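Probable TonB-dependent receptor (Pseudomonas aeruginosa, PDB 4K3F) probably serves as the periplasmic methionine-binding lipoprotein of an uptake system, holding its amino acid ligand in a cleft between two lobes. Local coordinates at residues 75-80 and 205-210; 200-205 and 210-215. One frame throughout, in Å; residues are numbered along the deposited sequence.

Interaction 1 (75-80 and 205-210); sequences VAVTGV and DNKDSD
Lys207 reaches from the loop after strand 198-202 to the backbone of strand 75-82 and donates an N-H of its ammonium group to the carbonyl of Ala76. The bond from Lys207 NZ to Ala76 O is 2.7 Å long. It is nearly collinear with the carbonyl: the C=O...N angle is 177°, so the nitrogen sits straight off the oxygen. The lysine chain is extended throughout. With CG opposite its own backbone N (chi1 166°), it runs out toward the strand. On the way it passes Val75 at about a right angle. Val75 CG2 lies 3.8 Å from Lys207 CD and also meets Lys207 CB, so one methyl rests against the middle and root of the chain. Val77 is more distant, with its CG2 4.3 Å from Lys207 CG.

The lysine starts from a type I turn, Asn206 to Ser209, that leads into helix 210-218. Asn206 O accepts two bonds there, from Ser209 N and from Ser209 OG. The hydroxyl comes in the carbonyl plane, on a lone pair, at 2.8 Å from Ser209 OG to Asn206 O. Ser209 is also the N-cap, its OG bonded to Met212 N. The contact thus pairs a charged tip with a neutral carbonyl at the protein surface, and the methylenes of the same lysine supply its apolar part.

Interaction 2 (200-205 and 210-215); sequences LVARPD and DAMQKL
Strand 200-202 and helix 210-215 run antiparallel, at 169° between their directions, with axes 10.7 Å apart at closest approach. This is helix-on-sheet packing in an alpha/beta lobe of a type II periplasmic binding protein fold. The helix follows the strand after a short loop and turns back over one face of the mixed sheet.

Three apolar pairs fill the interface. Met212, present as selenomethionine, reaches the strand through a bent chain. Its chi1 (-163°) points CG away from the backbone N, and further bends at chi2 and chi3 fold the end over toward Ala202. There Met212 CE touches Ala202 CB at 3.6 Å. The selenium has two partners, with Met212 SE 4.0 Å from Leu200 CD2 and also near Ala202 CB. One turn further along the helix, Leu215 crosses Leu200 obliquely. Its CD2 meets both methyls of Leu200, with Leu215 CD2 3.9 Å from Leu200 CD1. Leu5 of strand 3-9 also touches Met212 and Leu215, and helix 11-26 covers Leu215 further.

Two salt bridges lie within the segments and do not cross the contact. On the helix, Lys214 NZ pairs with Asp210 OD2 at 2.8 Å, one turn apart, and also bonds Glu28 O. Past the strand, Arg203 grips Asp205 side-on with NE and NH2, one to each carboxylate oxygen. The NE bond to Asp205 OD2 is nearly straight at 168°, and that oxygen lies in the guanidinium plane.

In the fold
Both interactions involve the six-stranded sheet, in which strands 75-82 and 198-202 are antiparallel neighbours. Val77 N bonds Leu200 O, and Val75 O accepts from Ala202 N, so the two contacts share a backbone frame. The loop of interaction 1 continues directly into the helix of interaction 2. Their chemistry follows their depth. Interaction 2 is buried, and only apolar side chains meet across it. Interaction 1 lies at the surface and rests on one charged side chain bonded to a backbone carbonyl. Val77 joins the two regions, since it also touches Met212. Neither contact is at the ligand: Ala76 and Leu200 have side chains about 12 and 13 Å from the bound selenomethionine.

Interaction 1 (75-80 and 205-210)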
ATOM      1  N   VAL A  75      16.604   0.627   0.321  1.00 14.26           N
ATOM      2  CA  VAL A  75      16.595   0.327  -1.118  1.00 12.98           C
ATOM      3  C   VAL A  75      15.588  -0.784  -1.417  1.00 12.74           C
ATOM      4  O   VAL A  75      15.415  -1.790  -0.702  1.00 13.59           O
ATOM      5  CB  VAL A  75      18.020  -0.075  -1.630  1.00 14.27           C
ATOM      6  CG1 VAL A  75      18.956   1.129  -1.545  1.00 15.98           C
ATOM      7  CG2 VAL A  75      18.643  -1.226  -0.833  1.00 13.26           C
ATOM      8  N   ALA A  76      14.947  -0.643  -2.557  1.00 11.82           N
ATOM      9  CA  ALA A  76      14.019  -1.649  -3.005  1.00 14.32           C
ATOM     10  C   ALA A  76      14.755  -2.887  -3.523  1.00 15.78           C
ATOM     11  O   ALA A  76      15.752  -2.784  -4.185  1.00 15.51           O
ATOM     12  CB  ALA A  76      13.169  -1.062  -4.130  1.00 14.22           C
ATOM     13  N   VAL A  77      14.221  -4.054  -3.245  1.00 14.31           N
ATOM     14  CA  VAL A  77      14.800  -5.340  -3.669  1.00 16.06           C
ATOM     15  C   VAL A  77      14.019  -5.936  -4.843  1.00 17.94           C
ATOM     16  O   VAL A  77      14.625  -6.293  -5.890  1.00 17.98           O
ATOM     17  CB  VAL A  77      14.827  -6.356  -2.505  1.00 16.35           C
ATOM     18  CG1 VAL A  77      15.441  -7.679  -2.976  1.00 17.89           C
ATOM     19  CG2 VAL A  77      15.605  -5.787  -1.332  1.00 16.58           C
ATOM     20  N   THR A  78      12.699  -6.022  -4.689  1.00 15.54           N
ATOM     21  CA  THR A  78      11.839  -6.554  -5.738  1.00 15.82           C
ATOM     22  C   THR A  78      10.405  -6.186  -5.510  1.00 16.21           C
ATOM     23  O   THR A  78      10.017  -5.848  -4.389  1.00 16.68           O
ATOM     24  CB  THR A  78      11.970  -8.082  -5.861  1.00 17.58           C
ATOM     25  OG1 THR A  78      11.481  -8.493  -7.149  1.00 18.33           O
ATOM     26  CG2 THR A  78      11.207  -8.834  -4.780  1.00 17.58           C
ATOM     27  N   GLY A  79       9.630  -6.203  -6.591  1.00 14.02           N
ATOM     28  CA  GLY A  79       8.226  -5.918  -6.530  1.00 14.06           C
ATOM     29  C   GLY A  79       7.436  -7.196  -6.399  1.00 19.31           C
ATOM     30  O   GLY A  79       7.821  -8.245  -6.912  1.00 21.37           O
ATOM     31  N   VAL A  80       6.338  -7.133  -5.681  1.00 13.95           N
ATOM     32  CA  VAL A  80       5.568  -8.299  -5.397  1.00 13.48           C
ATOM     33  C   VAL A  80       4.138  -8.229  -5.896  1.00 14.15           C
ATOM     34  O   VAL A  80       3.709  -9.137  -6.592  1.00 17.83           O
ATOM     35  CB  VAL A  80       5.599  -8.656  -3.906  1.00 14.33           C
ATOM     36  CG1 VAL A  80       4.858  -9.970  -3.686  1.00 14.72           C
ATOM     37  CG2 VAL A  80       7.022  -8.809  -3.389  1.00 17.37           C
ATOM     38  N   ASP A 205      23.626  -2.950   2.390  1.00 13.01           N
ATOM     39  CA  ASP A 205      24.449  -4.021   2.896  1.00 14.37           C
ATOM     40  C   ASP A 205      23.923  -5.416   2.610  1.00 13.59           C
ATOM     41  O   ASP A 205      24.720  -6.361   2.493  1.00 14.45           O
ATOM     42  CB  ASP A 205      24.789  -3.864   4.380  1.00 14.81           C
ATOM     43  CG  ASP A 205      23.548  -3.876   5.311  1.00 13.25           C
ATOM     44  OD1 ASP A 205      22.960  -4.956   5.626  1.00 15.55           O
ATOM     45  OD2 ASP A 205      23.185  -2.741   5.729  1.00 16.23           O
ATOM     46  N   ASN A 206      22.607  -5.538   2.484  1.00 12.08           N
ATOM     47  CA  ASN A 206      21.975  -6.868   2.358  1.00 11.88           C
ATOM     48  C   ASN A 206      21.069  -7.106   1.175  1.00 12.04           C
ATOM     49  O   ASN A 206      20.571  -8.211   0.989  1.00 13.58           O
ATOM     50  CB  ASN A 206      21.307  -7.277   3.670  1.00 12.71           C
ATOM     51  CG  ASN A 206      20.186  -6.327   4.065  1.00 14.12           C
ATOM     52  OD1 ASN A 206      19.787  -5.455   3.282  1.00 14.45           O
ATOM     53  ND2 ASN A 206      19.647  -6.523   5.245  1.00 16.72           N
ATOM     54  N   LYS A 207      20.850  -6.092   0.363  1.00 12.00           N
ATOM     55  CA  LYS A 207      20.012  -6.261  -0.804  1.00 12.52           C
ATOM     56  C   LYS A 207      20.472  -7.446  -1.666  1.00 14.98           C
ATOM     57  O   LYS A 207      19.641  -8.151  -2.225  1.00 14.32           O
ATOM     58  CB  LYS A 207      20.033  -4.977  -1.644  1.00 12.78           C
ATOM     59  CG  LYS A 207      19.487  -5.119  -3.045  1.00 13.13           C
ATOM     60  CD  LYS A 207      19.117  -3.779  -3.623  1.00 13.76           C
ATOM     61  CE  LYS A 207      18.709  -3.875  -5.108  1.00 14.51           C
ATOM     62  NZ  LYS A 207      18.122  -2.562  -5.559  1.00 16.42           N
ATOM     63  N   ASP A 208      21.782  -7.584  -1.819  1.00 14.37           N
ATOM     64  CA  ASP A 208      22.378  -8.587  -2.690  1.00 15.77           C
ATOM     65  C   ASP A 208      22.980  -9.740  -1.917  1.00 14.83           C
ATOM     66  O   ASP A 208      23.829 -10.479  -2.424  1.00 16.39           O
ATOM     67  CB  ASP A 208      23.403  -7.920  -3.585  1.00 16.39           C
ATOM     68  CG  ASP A 208      22.750  -6.888  -4.521  1.00 20.04           C
ATOM     69  OD1 ASP A 208      21.836  -7.281  -5.209  1.00 20.10           O
ATOM     70  OD2 ASP A 208      23.142  -5.721  -4.504  1.00 21.98           O
ATOM     71  N   SER A 209      22.481  -9.942  -0.713  1.00 13.74           N
ATOM     72  CA  SER A 209      22.873 -11.114   0.075  1.00 14.91           C
ATOM     73  C   SER A 209      22.170 -12.365  -0.443  1.00 15.07           C
ATOM     74  O   SER A 209      21.143 -12.294  -1.092  1.00 15.34           O
ATOM     75  CB  SER A 209      22.556 -10.859   1.556  1.00 15.09           C
ATOM     76  OG  SER A 209      21.161 -10.795   1.816  1.00 14.13           O
ATOM     77  N   ASP A 210      22.772 -13.513  -0.199  1.00 16.18           N
ATOM     78  CA  ASP A 210      22.168 -14.782  -0.599  1.00 18.12           C
ATOM     79  C   ASP A 210      20.734 -14.925  -0.076  1.00 16.52           C
ATOM     80  O   ASP A 210      19.817 -15.279  -0.815  1.00 17.22           O
ATOM     81  CB  ASP A 210      23.041 -15.938  -0.110  1.00 19.68           C
ATOM     82  CG  ASP A 210      22.474 -17.299  -0.499  1.00 24.27           C
ATOM     83  OD1 ASP A 210      22.528 -17.614  -1.678  1.00 25.24           O
ATOM     84  OD2 ASP A 210      21.954 -18.014   0.384  1.00 28.20           O
TER

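Interaction 2 (200-205 and 210-215)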
ATOM      1  N   LEU A 200       9.605  -5.369  -1.572  1.00 13.14           N
ATOM      2  CA  LEU A 200      10.479  -5.814  -0.497  1.00 11.50           C
ATOM      3  C   LEU A 200      11.602  -4.768  -0.427  1.00 12.95           C
ATOM      4  O   LEU A 200      12.174  -4.439  -1.459  1.00 14.23           O
ATOM      5  CB  LEU A 200      11.060  -7.163  -0.834  1.00 13.81           C
ATOM      6  CG  LEU A 200      12.155  -7.703   0.068  1.00 14.22           C
ATOM      7  CD1 LEU A 200      11.601  -8.016   1.411  1.00 14.70           C
ATOM      8  CD2 LEU A 200      12.766  -8.968  -0.531  1.00 14.51           C
ATOM      9  N   VAL A 201      11.957  -4.310   0.776  1.00 11.36           N
ATOM     10  CA  VAL A 201      12.898  -3.201   0.976  1.00 11.16           C
ATOM     11  C   VAL A 201      13.932  -3.654   1.969  1.00 11.98           C
ATOM     12  O   VAL A 201      13.622  -4.335   2.972  1.00 14.02           O
ATOM     13  CB  VAL A 201      12.143  -1.917   1.482  1.00 11.70           C
ATOM     14  CG1 VAL A 201      13.116  -0.835   1.945  1.00 12.79           C
ATOM     15  CG2 VAL A 201      11.303  -1.405   0.332  1.00 13.32           C
ATOM     16  N   ALA A 202      15.169  -3.291   1.699  1.00 14.02           N
ATOM     17  CA  ALA A 202      16.260  -3.651   2.599  1.00 12.16           C
ATOM     18  C   ALA A 202      17.294  -2.565   2.577  1.00 13.60           C
ATOM     19  O   ALA A 202      16.928  -1.411   2.390  1.00 13.37           O
ATOM     20  CB  ALA A 202      16.792  -5.035   2.197  1.00 14.14           C
ATOM     21  N   ARG A 203      18.553  -2.893   2.816  1.00 12.28           N
ATOM     22  CA  ARG A 203      19.618  -1.896   2.884  1.00 10.06           C
ATOM     23  C   ARG A 203      20.682  -2.184   1.832  1.00 11.55           C
ATOM     24  O   ARG A 203      20.787  -3.305   1.364  1.00 13.24           O
ATOM     25  CB  ARG A 203      20.269  -1.986   4.256  1.00 10.63           C
ATOM     26  CG  ARG A 203      19.320  -1.597   5.393  1.00 12.93           C
ATOM     27  CD  ARG A 203      20.019  -1.404   6.742  1.00 14.94           C
ATOM     28  NE  ARG A 203      20.735  -2.619   7.088  1.00 15.90           N
ATOM     29  CZ  ARG A 203      20.279  -3.609   7.851  1.00 15.78           C
ATOM     30  NH1 ARG A 203      19.158  -3.483   8.564  1.00 14.97           N
ATOM     31  NH2 ARG A 203      21.012  -4.702   7.974  1.00 17.19           N
ATOM     32  N   PRO A 204      21.530  -1.192   1.515  1.00 14.26           N
ATOM     33  CA  PRO A 204      22.663  -1.535   0.646  1.00 14.87           C
ATOM     34  C   PRO A 204      23.469  -2.736   1.084  1.00 14.13           C
ATOM     35  O   PRO A 204      23.935  -3.497   0.237  1.00 14.60           O
ATOM     36  CB  PRO A 204      23.490  -0.254   0.637  1.00 15.89           C
ATOM     37  CG  PRO A 204      22.435   0.831   0.780  1.00 16.14           C
ATOM     38  CD  PRO A 204      21.449   0.258   1.771  1.00 15.45           C
ATOM     39  N   ASP A 205      23.626  -2.950   2.390  1.00 13.01           N
ATOM     40  CA  ASP A 205      24.449  -4.021   2.896  1.00 14.37           C
ATOM     41  C   ASP A 205      23.923  -5.416   2.610  1.00 13.59           C
ATOM     42  O   ASP A 205      24.720  -6.361   2.493  1.00 14.45           O
ATOM     43  CB  ASP A 205      24.789  -3.864   4.380  1.00 14.81           C
ATOM     44  CG  ASP A 205      23.548  -3.876   5.311  1.00 13.25           C
ATOM     45  OD1 ASP A 205      22.960  -4.956   5.626  1.00 15.55           O
ATOM     46  OD2 ASP A 205      23.185  -2.741   5.729  1.00 16.23           O
ATOM     47  N   ASP A 210      22.772 -13.513  -0.199  1.00 16.18           N
ATOM     48  CA  ASP A 210      22.168 -14.782  -0.599  1.00 18.12           C
ATOM     49  C   ASP A 210      20.734 -14.925  -0.076  1.00 16.52           C
ATOM     50  O   ASP A 210      19.817 -15.279  -0.815  1.00 17.22           O
ATOM     51  CB  ASP A 210      23.041 -15.938  -0.110  1.00 19.68           C
ATOM     52  CG  ASP A 210      22.474 -17.299  -0.499  1.00 24.27           C
ATOM     53  OD1 ASP A 210      22.528 -17.614  -1.678  1.00 25.24           O
ATOM     54  OD2 ASP A 210      21.954 -18.014   0.384  1.00 28.20           O
ATOM     55  N   ALA A 211      20.523 -14.678   1.200  1.00 15.95           N
ATOM     56  CA  ALA A 211      19.210 -14.881   1.797  1.00 15.52           C
ATOM     57  C   ALA A 211      18.188 -13.924   1.219  1.00 14.04           C
ATOM     58  O   ALA A 211      17.032 -14.317   0.925  1.00 15.56           O
ATOM     59  CB  ALA A 211      19.290 -14.667   3.296  1.00 18.34           C
HETATM   60  N   MSE A 212      18.604 -12.654   1.041  1.00 15.26           N
HETATM   61  CA  MSE A 212      17.693 -11.680   0.464  1.00 15.60           C
HETATM   62  C   MSE A 212      17.276 -12.091  -0.933  1.00 17.22           C
HETATM   63  O   MSE A 212      16.101 -11.939  -1.326  1.00 16.70           O
HETATM   64  CB  MSE A 212      18.290 -10.282   0.489  1.00 14.51           C
HETATM   65  CG  MSE A 212      17.259  -9.167   0.293  1.00 15.92           C
HETATM   66 SE   MSE A 212      16.057  -8.926   1.824  0.75 10.98          SE
HETATM   67  CE  MSE A 212      17.481  -8.421   3.067  1.00 14.03           C
ATOM     68  N   GLN A 213      18.222 -12.591  -1.719  1.00 16.14           N
ATOM     69  CA  GLN A 213      17.917 -12.976  -3.083  1.00 14.56           C
ATOM     70  C   GLN A 213      16.962 -14.159  -3.113  1.00 14.86           C
ATOM     71  O   GLN A 213      16.086 -14.212  -3.993  1.00 15.50           O
ATOM     72  CB  GLN A 213      19.173 -13.369  -3.865  1.00 15.77           C
ATOM     73  CG  GLN A 213      20.158 -12.241  -4.163  1.00 18.02           C
ATOM     74  CD  GLN A 213      21.446 -12.748  -4.903  1.00 26.65           C
ATOM     75  OE1 GLN A 213      21.831 -13.937  -4.853  1.00 28.01           O
ATOM     76  NE2 GLN A 213      22.094 -11.831  -5.602  1.00 31.79           N
ATOM     77  N   LYS A 214      17.154 -15.108  -2.202  1.00 13.97           N
ATOM     78  CA  LYS A 214      16.254 -16.282  -2.143  1.00 13.09           C
ATOM     79  C   LYS A 214      14.855 -15.802  -1.796  1.00 14.31           C
ATOM     80  O   LYS A 214      13.903 -16.270  -2.399  1.00 16.51           O
ATOM     81  CB  LYS A 214      16.762 -17.258  -1.131  1.00 14.70           C
ATOM     82  CG  LYS A 214      17.966 -18.036  -1.630  1.00 16.49           C
ATOM     83  CD  LYS A 214      18.615 -18.872  -0.562  1.00 17.70           C
ATOM     84  CE  LYS A 214      19.678 -19.802  -1.163  1.00 21.66           C
ATOM     85  NZ  LYS A 214      20.454 -20.373  -0.048  1.00 23.74           N
ATOM     86  N   LEU A 215      14.715 -14.889  -0.826  1.00 14.40           N
ATOM     87  CA  LEU A 215      13.374 -14.351  -0.526  1.00 14.76           C
ATOM     88  C   LEU A 215      12.751 -13.671  -1.722  1.00 16.04           C
ATOM     89  O   LEU A 215      11.588 -13.908  -2.037  1.00 15.70           O
ATOM     90  CB  LEU A 215      13.401 -13.385   0.658  1.00 15.04           C
ATOM     91  CG  LEU A 215      12.064 -12.698   1.049  1.00 14.33           C
ATOM     92  CD1 LEU A 215      10.926 -13.644   1.374  1.00 17.63           C
ATOM     93  CD2 LEU A 215      12.264 -11.765   2.238  1.00 16.66           C
TER